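PDB 3RY7: ribokinase from Staphylococcus aureus, which phosphorylates D-ribose at O-5 with ATP in a magnesium-dependent reaction, giving ribose 5-phosphate for nucleotide and amino acid synthesis or the pentose phosphate pathway. Local coordinates for residues A134-A139 and S262-S267; T228-K233 and N270-I275; E240-N245 and G278-S283. All coordinates share one frame; numbering follows the deposited sequence.

Interaction 1 of 3, residues A134-A139 and S262-S267; sequences ADFVVA and SRLNKS
Asp-135 and Lys-266 mark the closest backbone approach, their CA atoms 6.8 Å apart, where the entry to strand 136-140 faces the turn that follows helix 252-263. The apolar part of the contact is made by Phe-136 and Leu-264, whose side chains meet at roughly a right angle. With CG anti to the carbonyl carbon (chi1 -59°), the phenyl ring swings from its strand toward the turn, bringing CE1 to 3.7 Å from CD1 of Leu-264. Asn-265 O approaches the ring at its edge, near the ring plane, where the aromatic hydrogens carry a slight positive charge. A long, flat side chain suits this place, bridging strand to turn and tolerating a carbonyl at its rim. Lys-266, bent at chi2 and chi3, folds back so that NZ donates a weak hydrogen bond to Asp-135 O at 3.4 Å; its stronger partners are Gly-159 O and Thr-161 OG1. Opposite charge does not pair the two side chains directly: Asp-135 OD1 lies 5.3 Å from Lys-266 NZ, and OD2 accepts from Lys-4 N. A central parallel strand of the large sheet is thus joined to the turn between helices 252-263 and 271-283 of the pfkB-type alpha/beta fold, away from the annotated sites. Strand 136-140 runs between strands 4-8 and 161-165; Phe-136 also packs on Thr-161 and Val-163, while Leu-264 reaches Leu-271 of helix 271-283.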
ATOM      1  N   ALA A 134      28.374  16.990 -10.582  1.00 38.00           N
ATOM      2  CA  ALA A 134      27.829  16.044  -9.611  1.00 39.71           C
ATOM      3  C   ALA A 134      28.853  15.622  -8.547  1.00 38.13           C
ATOM      4  O   ALA A 134      30.061  15.671  -8.780  1.00 32.21           O
ATOM      5  CB  ALA A 134      27.292  14.806 -10.326  1.00 32.03           C
ATOM      6  N   ASP A 135      28.351  15.198  -7.388  1.00 32.54           N
ATOM      7  CA  ASP A 135      29.160  14.492  -6.397  1.00 35.33           C
ATOM      8  C   ASP A 135      29.265  12.995  -6.712  1.00 35.46           C
ATOM      9  O   ASP A 135      30.321  12.372  -6.521  1.00 31.80           O
ATOM     10  CB  ASP A 135      28.564  14.691  -5.006  1.00 30.83           C
ATOM     11  CG  ASP A 135      28.568  16.151  -4.588  1.00 41.45           C
ATOM     12  OD1 ASP A 135      29.643  16.787  -4.728  1.00 43.71           O
ATOM     13  OD2 ASP A 135      27.505  16.660  -4.143  1.00 36.64           O
ATOM     14  N   PHE A 136      28.160  12.418  -7.184  1.00 28.23           N
ATOM     15  CA  PHE A 136      28.122  11.007  -7.564  1.00 27.05           C
ATOM     16  C   PHE A 136      27.359  10.827  -8.857  1.00 31.35           C
ATOM     17  O   PHE A 136      26.376  11.525  -9.119  1.00 28.79           O
ATOM     18  CB  PHE A 136      27.421  10.151  -6.498  1.00 32.38           C
ATOM     19  CG  PHE A 136      28.057  10.217  -5.129  1.00 32.70           C
ATOM     20  CD1 PHE A 136      28.957   9.242  -4.719  1.00 26.58           C
ATOM     21  CD2 PHE A 136      27.736  11.240  -4.247  1.00 31.98           C
ATOM     22  CE1 PHE A 136      29.532   9.296  -3.461  1.00 31.55           C
ATOM     23  CE2 PHE A 136      28.311  11.297  -2.989  1.00 35.54           C
ATOM     24  CZ  PHE A 136      29.209  10.332  -2.595  1.00 30.80           C
ATOM     25  N   VAL A 137      27.804   9.869  -9.655  1.00 23.62           N
ATOM     26  CA  VAL A 137      26.993   9.376 -10.744  1.00 23.00           C
ATOM     27  C   VAL A 137      26.760   7.880 -10.524  1.00 21.30           C
ATOM     28  O   VAL A 137      27.696   7.141 -10.208  1.00 21.08           O
ATOM     29  CB  VAL A 137      27.646   9.677 -12.130  1.00 25.99           C
ATOM     30  CG1 VAL A 137      29.122   9.405 -12.083  1.00 27.39           C
ATOM     31  CG2 VAL A 137      26.993   8.854 -13.216  1.00 23.22           C
ATOM     32  N   VAL A 138      25.508   7.445 -10.658  1.00 21.70           N
ATOM     33  CA  VAL A 138      25.137   6.052 -10.399  1.00 19.22           C
ATOM     34  C   VAL A 138      24.562   5.420 -11.651  1.00 20.78           C
ATOM     35  O   VAL A 138      23.657   5.983 -12.257  1.00 19.54           O
ATOM     36  CB  VAL A 138      24.060   5.955  -9.286  1.00 24.15           C
ATOM     37  CG1 VAL A 138      23.812   4.494  -8.887  1.00 19.24           C
ATOM     38  CG2 VAL A 138      24.454   6.793  -8.080  1.00 25.69           C
ATOM     39  N   ALA A 139      25.057   4.246 -12.019  1.00 16.81           N
ATOM     40  CA  ALA A 139      24.545   3.542 -13.181  1.00 20.72           C
ATOM     41  C   ALA A 139      24.142   2.121 -12.815  1.00 21.18           C
ATOM     42  O   ALA A 139      24.610   1.591 -11.818  1.00 19.75           O
ATOM     43  CB  ALA A 139      25.589   3.506 -14.287  1.00 16.02           C
ATOM     44  N   SER A 262      22.478   9.040  -1.365  1.00 25.97           N
ATOM     45  CA  SER A 262      22.008  10.330  -0.847  1.00 28.34           C
ATOM     46  C   SER A 262      22.728  10.723   0.458  1.00 31.71           C
ATOM     47  O   SER A 262      22.911  11.905   0.762  1.00 33.51           O
ATOM     48  CB  SER A 262      20.488  10.296  -0.605  1.00 33.13           C
ATOM     49  OG  SER A 262      20.140   9.481   0.514  1.00 26.74           O
ATOM     50  N   ARG A 263      23.145   9.709   1.205  1.00 32.51           N
ATOM     51  CA  ARG A 263      23.662   9.879   2.554  1.00 37.56           C
ATOM     52  C   ARG A 263      25.200   9.881   2.607  1.00 38.75           C
ATOM     53  O   ARG A 263      25.795  10.438   3.535  1.00 40.31           O
ATOM     54  CB  ARG A 263      23.087   8.770   3.447  1.00 31.46           C
ATOM     55  CG  ARG A 263      23.666   8.686   4.849  1.00 42.57           C
ATOM     56  CD  ARG A 263      23.599  10.033   5.547  1.00 48.29           C
ATOM     57  NE  ARG A 263      22.229  10.478   5.771  1.00 51.52           N
ATOM     58  CZ  ARG A 263      21.568  10.308   6.916  1.00 62.24           C
ATOM     59  NH1 ARG A 263      22.152   9.690   7.944  1.00 51.53           N
ATOM     60  NH2 ARG A 263      20.321  10.761   7.031  1.00 60.48           N
ATOM     61  N   LEU A 264      25.836   9.271   1.607  1.00 36.02           N
ATOM     62  CA  LEU A 264      27.295   9.134   1.576  1.00 35.66           C
ATOM     63  C   LEU A 264      27.997  10.477   1.495  1.00 37.60           C
ATOM     64  O   LEU A 264      27.690  11.290   0.621  1.00 37.31           O
ATOM     65  CB  LEU A 264      27.728   8.314   0.366  1.00 32.96           C
ATOM     66  CG  LEU A 264      28.676   7.140   0.601  1.00 37.71           C
ATOM     67  CD1 LEU A 264      29.433   6.833  -0.677  1.00 22.49           C
ATOM     68  CD2 LEU A 264      29.634   7.378   1.760  1.00 33.39           C
ATOM     69  N   ASN A 265      28.945  10.712   2.397  1.00 38.97           N
ATOM     70  CA  ASN A 265      29.797  11.895   2.287  1.00 37.04           C
ATOM     71  C   ASN A 265      30.785  11.684   1.154  1.00 39.11           C
ATOM     72  O   ASN A 265      31.130  10.540   0.835  1.00 33.56           O
ATOM     73  CB  ASN A 265      30.544  12.162   3.599  1.00 44.38           C
ATOM     74  CG  ASN A 265      29.630  12.659   4.699  1.00 47.95           C
ATOM     75  OD1 ASN A 265      28.525  13.146   4.433  1.00 50.77           O
ATOM     76  ND2 ASN A 265      30.085  12.546   5.945  1.00 45.87           N
ATOM     77  N   LYS A 266      31.238  12.767   0.533  1.00 45.91           N
ATOM     78  CA  LYS A 266      32.202  12.638  -0.555  1.00 43.79           C
ATOM     79  C   LYS A 266      33.447  11.894  -0.091  1.00 46.95           C
ATOM     80  O   LYS A 266      33.982  11.051  -0.807  1.00 40.63           O
ATOM     81  CB  LYS A 266      32.583  14.008  -1.108  1.00 42.65           C
ATOM     82  CG  LYS A 266      32.099  14.298  -2.529  1.00 53.67           C
ATOM     83  CD  LYS A 266      32.722  13.382  -3.590  1.00 49.80           C
ATOM     84  CE  LYS A 266      33.080  14.194  -4.846  1.00 47.86           C
ATOM     85  NZ  LYS A 266      33.500  13.315  -5.973  1.00 38.73           N
ATOM     86  N   SER A 267      33.877  12.212   1.128  1.00 45.68           N
ATOM     87  CA  SER A 267      35.053  11.617   1.756  1.00 42.38           C
ATOM     88  C   SER A 267      34.874  10.130   2.038  1.00 46.78           C
ATOM     89  O   SER A 267      35.851   9.424   2.321  1.00 40.24           O
ATOM     90  CB  SER A 267      35.342  12.333   3.079  1.00 44.02           C
ATOM     91  OG  SER A 267      34.178  12.369   3.894  1.00 45.08           O
TER

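Interaction 2 of 3, residues T228-K233 and N270-I275; sequences TYFATK and NLADAI
The phenyl ring of Phe-230 is met by Leu-271, Ala-272 and Ile-275, all approaching its atoms obliquely. Leu-271 CB makes an off-centre CH-pi contact, 4.1 Å from the ring centroid and 29° from the ring normal. Ile-275 CD1 lies 3.6 Å from Phe-230 CD1, and Ala-272 CB adds a looser contact with CE1. Phe-230 carries CG between its backbone N and carbonyl carbon (chi1 86°), which stands the ring among the side chains of the helix. Isoleucine suits its position because its two branches do separate work: the extended CG1 arm carries CD1 to Phe-230, while CG2 packs 3.9 Å from Thr-228 CB. At the other end, Thr-232 CG2 and Leu-271 CD2 reach toward each other tip to tip, 3.5 Å apart. Thr-228, Phe-230 and Thr-232 are every second residue and so share one side of the strand, whereas Tyr-229 and Ala-231 point away. The axes of 228-231 and 271-275 run nearly antiparallel (157°), 10.2 Å apart at closest approach, in the helix-on-sheet packing of an alpha/beta fold. No hydrogen bond joins residues 228-233 to 270-275. Thr-232 OG1 turns back to Gln-235 N in its own turn, while Thr-228 OG1 bonds one turn further along the same helix, to Asn-279 ND2; cohesion is therefore mainly apolar burial, with one polar link to a residue of the ATP site.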
ATOM      1  N   THR A 228      24.074  -6.374   4.723  1.00 39.75           N
ATOM      2  CA  THR A 228      25.031  -5.800   3.778  1.00 38.76           C
ATOM      3  C   THR A 228      26.464  -5.925   4.285  1.00 40.90           C
ATOM      4  O   THR A 228      26.745  -5.603   5.434  1.00 32.29           O
ATOM      5  CB  THR A 228      24.787  -4.289   3.565  1.00 41.30           C
ATOM      6  OG1 THR A 228      23.382  -4.017   3.505  1.00 42.50           O
ATOM      7  CG2 THR A 228      25.458  -3.823   2.273  1.00 39.00           C
ATOM      8  N   TYR A 229      27.364  -6.377   3.413  1.00 40.10           N
ATOM      9  CA  TYR A 229      28.798  -6.368   3.683  1.00 36.24           C
ATOM     10  C   TYR A 229      29.495  -5.229   2.931  1.00 37.52           C
ATOM     11  O   TYR A 229      29.156  -4.921   1.783  1.00 32.54           O
ATOM     12  CB  TYR A 229      29.414  -7.714   3.281  1.00 41.84           C
ATOM     13  CG  TYR A 229      30.928  -7.806   3.413  1.00 43.98           C
ATOM     14  CD1 TYR A 229      31.739  -7.822   2.282  1.00 41.73           C
ATOM     15  CD2 TYR A 229      31.545  -7.888   4.660  1.00 38.51           C
ATOM     16  CE1 TYR A 229      33.121  -7.910   2.379  1.00 40.30           C
ATOM     17  CE2 TYR A 229      32.929  -7.980   4.772  1.00 40.24           C
ATOM     18  CZ  TYR A 229      33.711  -7.989   3.620  1.00 39.64           C
ATOM     19  OH  TYR A 229      35.080  -8.075   3.693  1.00 44.22           O
ATOM     20  N   PHE A 230      30.462  -4.589   3.579  1.00 31.05           N
ATOM     21  CA  PHE A 230      31.307  -3.649   2.862  1.00 30.31           C
ATOM     22  C   PHE A 230      32.797  -3.765   3.193  1.00 34.13           C
ATOM     23  O   PHE A 230      33.192  -4.321   4.221  1.00 32.83           O
ATOM     24  CB  PHE A 230      30.787  -2.215   2.990  1.00 29.27           C
ATOM     25  CG  PHE A 230      31.252  -1.490   4.210  1.00 30.45           C
ATOM     26  CD1 PHE A 230      30.535  -1.563   5.386  1.00 32.60           C
ATOM     27  CD2 PHE A 230      32.395  -0.710   4.173  1.00 34.72           C
ATOM     28  CE1 PHE A 230      30.942  -0.881   6.513  1.00 40.27           C
ATOM     29  CE2 PHE A 230      32.818  -0.020   5.299  1.00 36.43           C
ATOM     30  CZ  PHE A 230      32.090  -0.108   6.475  1.00 44.87           C
ATOM     31  N   ALA A 231      33.617  -3.260   2.283  1.00 34.79           N
ATOM     32  CA  ALA A 231      35.066  -3.247   2.446  1.00 28.85           C
ATOM     33  C   ALA A 231      35.721  -2.093   1.680  1.00 32.45           C
ATOM     34  O   ALA A 231      35.278  -1.708   0.584  1.00 29.20           O
ATOM     35  CB  ALA A 231      35.654  -4.574   1.993  1.00 25.78           C
ATOM     36  N   THR A 232      36.765  -1.531   2.277  1.00 32.34           N
ATOM     37  CA  THR A 232      37.717  -0.685   1.571  1.00 33.70           C
ATOM     38  C   THR A 232      39.089  -1.277   1.873  1.00 37.49           C
ATOM     39  O   THR A 232      39.177  -2.341   2.477  1.00 33.08           O
ATOM     40  CB  THR A 232      37.666   0.770   2.059  1.00 30.19           C
ATOM     41  OG1 THR A 232      38.115   0.842   3.423  1.00 27.77           O
ATOM     42  CG2 THR A 232      36.237   1.344   1.918  1.00 30.19           C
ATOM     43  N   LYS A 233      40.161  -0.605   1.460  1.00 34.36           N
ATOM     44  CA  LYS A 233      41.503  -1.055   1.831  1.00 37.18           C
ATOM     45  C   LYS A 233      41.649  -1.036   3.354  1.00 39.34           C
ATOM     46  O   LYS A 233      42.335  -1.887   3.919  1.00 36.63           O
ATOM     47  CB  LYS A 233      42.586  -0.180   1.178  1.00 35.36           C
ATOM     48  CG  LYS A 233      42.630   1.262   1.689  1.00 38.73           C
ATOM     49  CD  LYS A 233      43.734   2.054   0.994  1.00 44.62           C
ATOM     50  CE  LYS A 233      43.784   3.502   1.479  1.00 52.02           C
ATOM     51  NZ  LYS A 233      44.853   4.292   0.779  1.00 65.38           N
ATOM     52  N   ASN A 270      31.742   7.934   6.216  1.00 36.50           N
ATOM     53  CA  ASN A 270      30.521   7.456   6.860  1.00 34.00           C
ATOM     54  C   ASN A 270      29.866   6.294   6.113  1.00 32.82           C
ATOM     55  O   ASN A 270      28.649   6.244   5.971  1.00 32.48           O
ATOM     56  CB  ASN A 270      29.514   8.595   7.000  1.00 36.18           C
ATOM     57  CG  ASN A 270      28.925   9.013   5.667  1.00 37.74           C
ATOM     58  OD1 ASN A 270      29.601   8.978   4.638  1.00 35.03           O
ATOM     59  ND2 ASN A 270      27.663   9.415   5.678  1.00 30.80           N
ATOM     60  N   LEU A 271      30.683   5.361   5.645  1.00 27.36           N
ATOM     61  CA  LEU A 271      30.172   4.188   4.948  1.00 31.73           C
ATOM     62  C   LEU A 271      29.093   3.450   5.741  1.00 34.76           C
ATOM     63  O   LEU A 271      28.022   3.176   5.213  1.00 32.24           O
ATOM     64  CB  LEU A 271      31.310   3.224   4.605  1.00 30.73           C
ATOM     65  CG  LEU A 271      31.781   3.275   3.150  1.00 40.64           C
ATOM     66  CD1 LEU A 271      31.580   4.659   2.602  1.00 37.88           C
ATOM     67  CD2 LEU A 271      33.244   2.856   3.007  1.00 30.71           C
ATOM     68  N   ALA A 272      29.384   3.109   6.996  1.00 29.74           N
ATOM     69  CA  ALA A 272      28.441   2.335   7.807  1.00 36.98           C
ATOM     70  C   ALA A 272      27.134   3.096   8.107  1.00 31.22           C
ATOM     71  O   ALA A 272      26.058   2.508   8.092  1.00 30.69           O
ATOM     72  CB  ALA A 272      29.106   1.846   9.105  1.00 36.61           C
ATOM     73  N   ASP A 273      27.241   4.394   8.381  1.00 29.65           N
ATOM     74  CA  ASP A 273      26.057   5.224   8.601  1.00 32.78           C
ATOM     75  C   ASP A 273      25.182   5.306   7.341  1.00 41.77           C
ATOM     76  O   ASP A 273      23.948   5.170   7.406  1.00 33.95           O
ATOM     77  CB  ASP A 273      26.478   6.626   9.051  1.00 32.65           C
ATOM     78  CG  ASP A 273      25.363   7.653   8.902  1.00 45.27           C
ATOM     79  OD1 ASP A 273      25.638   8.709   8.293  1.00 51.34           O
ATOM     80  OD2 ASP A 273      24.221   7.413   9.377  1.00 52.70           O
ATOM     81  N   ALA A 274      25.825   5.531   6.197  1.00 34.45           N
ATOM     82  CA  ALA A 274      25.120   5.592   4.926  1.00 30.85           C
ATOM     83  C   ALA A 274      24.465   4.250   4.605  1.00 26.52           C
ATOM     84  O   ALA A 274      23.352   4.202   4.097  1.00 32.53           O
ATOM     85  CB  ALA A 274      26.079   6.029   3.788  1.00 31.89           C
ATOM     86  N   ILE A 275      25.151   3.158   4.907  1.00 23.61           N
ATOM     87  CA  ILE A 275      24.589   1.833   4.672  1.00 28.88           C
ATOM     88  C   ILE A 275      23.391   1.542   5.591  1.00 41.99           C
ATOM     89  O   ILE A 275      22.434   0.854   5.197  1.00 34.16           O
ATOM     90  CB  ILE A 275      25.665   0.744   4.811  1.00 36.50           C
ATOM     91  CG1 ILE A 275      26.660   0.859   3.643  1.00 32.68           C
ATOM     92  CG2 ILE A 275      25.027  -0.641   4.872  1.00 27.53           C
ATOM     93  CD1 ILE A 275      27.750  -0.183   3.659  1.00 27.95           C
TER

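Interaction 3 of 3, residues E240-N245 and G278-S283; sequences EAYKVN and GNKASS
Tyr-242 makes the main packing contacts: with CG anti to its carbonyl carbon (chi1 -62°), its ring lies across the helix between Asn-279, Lys-280 and Ser-283. Its CB meets Ser-283 CB at 3.6 Å, and its CD2 approaches Asn-279 CB obliquely. Lys-280 N lies above one ring face, offset toward the rim, while the aliphatic chain of this lysine passes along the phenol end with CG 3.5 Å from Tyr-242 CZ. Tyrosine suits a partly exposed place of this sort: the ring packs on methylenes and the hydroxyl turns to Asp-276 OD2, with which it hydrogen-bonds. Small serine, in turn, lets the loop come close, and Ser-283 CA makes a CA-H...O contact of 3.5 Å with Lys-243 O.

The segments share no direct hydrogen bond; two waters join their backbones. One accepts from Tyr-242 N and donates to Asn-279 O at 2.6 Å; the other donates to both Lys-243 O and Ser-282 O. In this pfkB-family kinase fold, the loop from strand 236-239 toward helix 252-263 thus runs over the C-terminal part of helix 271-283. That part of the helix includes Asn-279, assigned to ATP binding, whose amide is oriented by a residue of strand 228-231.

Within the helix, Ser-283 OG donates to Lys-280 O at 2.8 Å, in the carbonyl plane and on a lone pair. Ser-283 N also bonds to Lys-280 O, also at 2.8 Å, and only weakly to Asn-279 O, so the last turn is drawn tighter than a regular alpha-helix.

The second subunit adds a salt bridge and packing. Lys-243, its long chain extended away from the helix, pairs through NZ with Glu-33 of that subunit, and Tyr-242 packs against Val-304 of the same neighbour.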
ATOM      1  N   GLU A 240      23.825  -5.577   9.747  1.00 47.79           N
ATOM      2  CA  GLU A 240      22.517  -6.209   9.718  1.00 44.20           C
ATOM      3  C   GLU A 240      21.447  -5.346   9.061  1.00 47.47           C
ATOM      4  O   GLU A 240      21.445  -4.108   9.173  1.00 40.69           O
ATOM      5  CB  GLU A 240      22.080  -6.586  11.139  1.00 53.15           C
ATOM      6  CG  GLU A 240      22.924  -7.684  11.767  1.00 47.96           C
ATOM      7  CD  GLU A 240      22.889  -8.964  10.954  1.00 55.16           C
ATOM      8  OE1 GLU A 240      21.783  -9.366  10.534  1.00 55.94           O
ATOM      9  OE2 GLU A 240      23.963  -9.565  10.724  1.00 60.80           O
ATOM     10  N   ALA A 241      20.530  -6.031   8.387  1.00 44.79           N
ATOM     11  CA  ALA A 241      19.397  -5.396   7.723  1.00 52.20           C
ATOM     12  C   ALA A 241      18.211  -5.190   8.670  1.00 55.13           C
ATOM     13  O   ALA A 241      18.227  -5.633   9.819  1.00 54.70           O
ATOM     14  CB  ALA A 241      18.969  -6.232   6.511  1.00 49.57           C
ATOM     15  N   TYR A 242      17.184  -4.511   8.175  1.00 54.46           N
ATOM     16  CA  TYR A 242      15.930  -4.384   8.903  1.00 54.23           C
ATOM     17  C   TYR A 242      14.916  -5.384   8.344  1.00 58.03           C
ATOM     18  O   TYR A 242      15.196  -6.589   8.233  1.00 60.87           O
ATOM     19  CB  TYR A 242      15.390  -2.964   8.775  1.00 50.75           C
ATOM     20  CG  TYR A 242      16.290  -1.898   9.362  1.00 49.25           C
ATOM     21  CD1 TYR A 242      15.786  -0.958  10.247  1.00 54.63           C
ATOM     22  CD2 TYR A 242      17.643  -1.834   9.039  1.00 51.12           C
ATOM     23  CE1 TYR A 242      16.594   0.021  10.792  1.00 60.71           C
ATOM     24  CE2 TYR A 242      18.467  -0.852   9.584  1.00 46.86           C
ATOM     25  CZ  TYR A 242      17.931   0.072  10.460  1.00 57.48           C
ATOM     26  OH  TYR A 242      18.712   1.053  11.025  1.00 54.90           O
ATOM     27  N   LYS A 243      13.767  -4.883   7.942  1.00 65.30           N
ATOM     28  CA  LYS A 243      12.804  -5.754   7.309  1.00 59.91           C
ATOM     29  C   LYS A 243      13.135  -5.898   5.855  1.00 55.26           C
ATOM     30  O   LYS A 243      13.257  -4.942   5.125  1.00 48.34           O
ATOM     31  CB  LYS A 243      11.374  -5.291   7.481  1.00 56.03           C
ATOM     32  CG  LYS A 243      10.391  -6.460   7.347  0.95 59.32           C
ATOM     33  CD  LYS A 243       8.927  -6.092   7.516  0.46 57.96           C
ATOM     34  CE  LYS A 243       8.031  -7.109   6.791  0.95 63.77           C
ATOM     35  NZ  LYS A 243       6.576  -6.905   7.017  1.00 68.51           N
ATOM     36  N   VAL A 244      13.288  -7.133   5.452  1.00 46.95           N
ATOM     37  CA  VAL A 244      13.640  -7.431   4.069  1.00 53.51           C
ATOM     38  C   VAL A 244      12.995  -8.722   3.570  1.00 55.67           C
ATOM     39  O   VAL A 244      13.132  -9.775   4.197  1.00 61.02           O
ATOM     40  CB  VAL A 244      15.176  -7.523   3.895  1.00 52.48           C
ATOM     41  CG1 VAL A 244      15.533  -8.373   2.687  1.00 52.64           C
ATOM     42  CG2 VAL A 244      15.780  -6.133   3.787  1.00 47.41           C
ATOM     43  N   ASN A 245      12.288  -8.641   2.444  1.00 51.86           N
ATOM     44  CA  ASN A 245      11.741  -9.842   1.824  1.00 55.17           C
ATOM     45  C   ASN A 245      12.852 -10.648   1.157  1.00 60.79           C
ATOM     46  O   ASN A 245      13.872 -10.091   0.743  1.00 55.83           O
ATOM     47  CB  ASN A 245      10.650  -9.498   0.804  1.00 57.36           C
ATOM     48  CG  ASN A 245       9.379  -8.979   1.454  0.42 60.27           C
ATOM     49  OD1 ASN A 245       9.067  -9.315   2.600  0.94 65.80           O
ATOM     50  ND2 ASN A 245       8.633  -8.162   0.716  1.00 59.19           N
ATOM     51  N   GLY A 278      20.505   3.548   4.210  1.00 34.95           N
ATOM     52  CA  GLY A 278      20.043   2.861   3.016  1.00 31.13           C
ATOM     53  C   GLY A 278      19.170   1.671   3.370  1.00 35.59           C
ATOM     54  O   GLY A 278      18.160   1.402   2.718  1.00 31.35           O
ATOM     55  N   ASN A 279      19.574   0.939   4.402  1.00 35.73           N
ATOM     56  CA  ASN A 279      18.813  -0.217   4.849  1.00 35.49           C
ATOM     57  C   ASN A 279      17.492   0.196   5.508  1.00 34.78           C
ATOM     58  O   ASN A 279      16.502  -0.532   5.418  1.00 37.37           O
ATOM     59  CB  ASN A 279      19.654  -1.112   5.763  1.00 35.54           C
ATOM     60  CG  ASN A 279      20.555  -2.074   4.980  1.00 44.20           C
ATOM     61  OD1 ASN A 279      20.168  -2.598   3.929  1.00 36.07           O
ATOM     62  ND2 ASN A 279      21.759  -2.317   5.503  1.00 44.49           N
ATOM     63  N   LYS A 280      17.472   1.371   6.141  1.00 31.60           N
ATOM     64  CA  LYS A 280      16.223   1.928   6.656  1.00 36.02           C
ATOM     65  C   LYS A 280      15.264   2.191   5.504  1.00 39.29           C
ATOM     66  O   LYS A 280      14.181   1.597   5.434  1.00 37.04           O
ATOM     67  CB  LYS A 280      16.451   3.224   7.442  1.00 34.94           C
ATOM     68  CG  LYS A 280      16.871   3.017   8.896  1.00 43.81           C
ATOM     69  CD  LYS A 280      17.229   4.342   9.556  1.00 45.86           C
ATOM     70  CE  LYS A 280      17.980   4.134  10.873  1.00 53.55           C
ATOM     71  NZ  LYS A 280      18.432   5.427  11.484  1.00 53.35           N
ATOM     72  N   ALA A 281      15.676   3.081   4.602  1.00 38.19           N
ATOM     73  CA  ALA A 281      14.861   3.451   3.451  1.00 31.38           C
ATOM     74  C   ALA A 281      14.282   2.205   2.813  1.00 30.18           C
ATOM     75  O   ALA A 281      13.082   2.120   2.571  1.00 36.03           O
ATOM     76  CB  ALA A 281      15.683   4.228   2.449  1.00 35.59           C
ATOM     77  N   SER A 282      15.140   1.220   2.580  1.00 26.93           N
ATOM     78  CA  SER A 282      14.725  -0.033   1.963  1.00 29.49           C
ATOM     79  C   SER A 282      13.620  -0.786   2.739  1.00 42.54           C
ATOM     80  O   SER A 282      12.750  -1.421   2.129  1.00 36.85           O
ATOM     81  CB  SER A 282      15.938  -0.935   1.771  1.00 30.86           C
ATOM     82  OG  SER A 282      15.570  -2.158   1.190  1.00 37.38           O
ATOM     83  N   SER A 283      13.655  -0.734   4.070  1.00 33.00           N
ATOM     84  CA  SER A 283      12.712  -1.521   4.878  1.00 43.32           C
ATOM     85  C   SER A 283      11.288  -0.958   4.786  1.00 32.17           C
ATOM     86  O   SER A 283      10.325  -1.714   4.719  1.00 40.91           O
ATOM     87  CB  SER A 283      13.165  -1.599   6.335  1.00 38.59           C
ATOM     88  OG  SER A 283      12.986  -0.344   6.975  1.00 38.19           O
TER
HETATM   89  O   HOH W   1      16.473  -3.174   5.503  1.00 41.38           O
HETATM   90  O   HOH W   2      13.619  -4.369   2.211  1.00 41.98           O

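In the fold
From the N terminus, interaction 1 opens first at strand 136-140, central in the large sheet, and closes at residues 262-267, after 122 intervening residues. Within that span begin interaction 2, at strand 228-231 near the sheet's edge, and interaction 3, in the loop after strand 236-239. Both close later, on successive parts of helix 271-283, so all three loops cross and none nests. Interactions 1 and 2 touch where Asn-270 bonds to the backbone of Arg-263 and Asn-265, tying the end of helix 252-263 to the start of the next. Together the contacts join these two helices to the sheet and to the loop beside the ATP site.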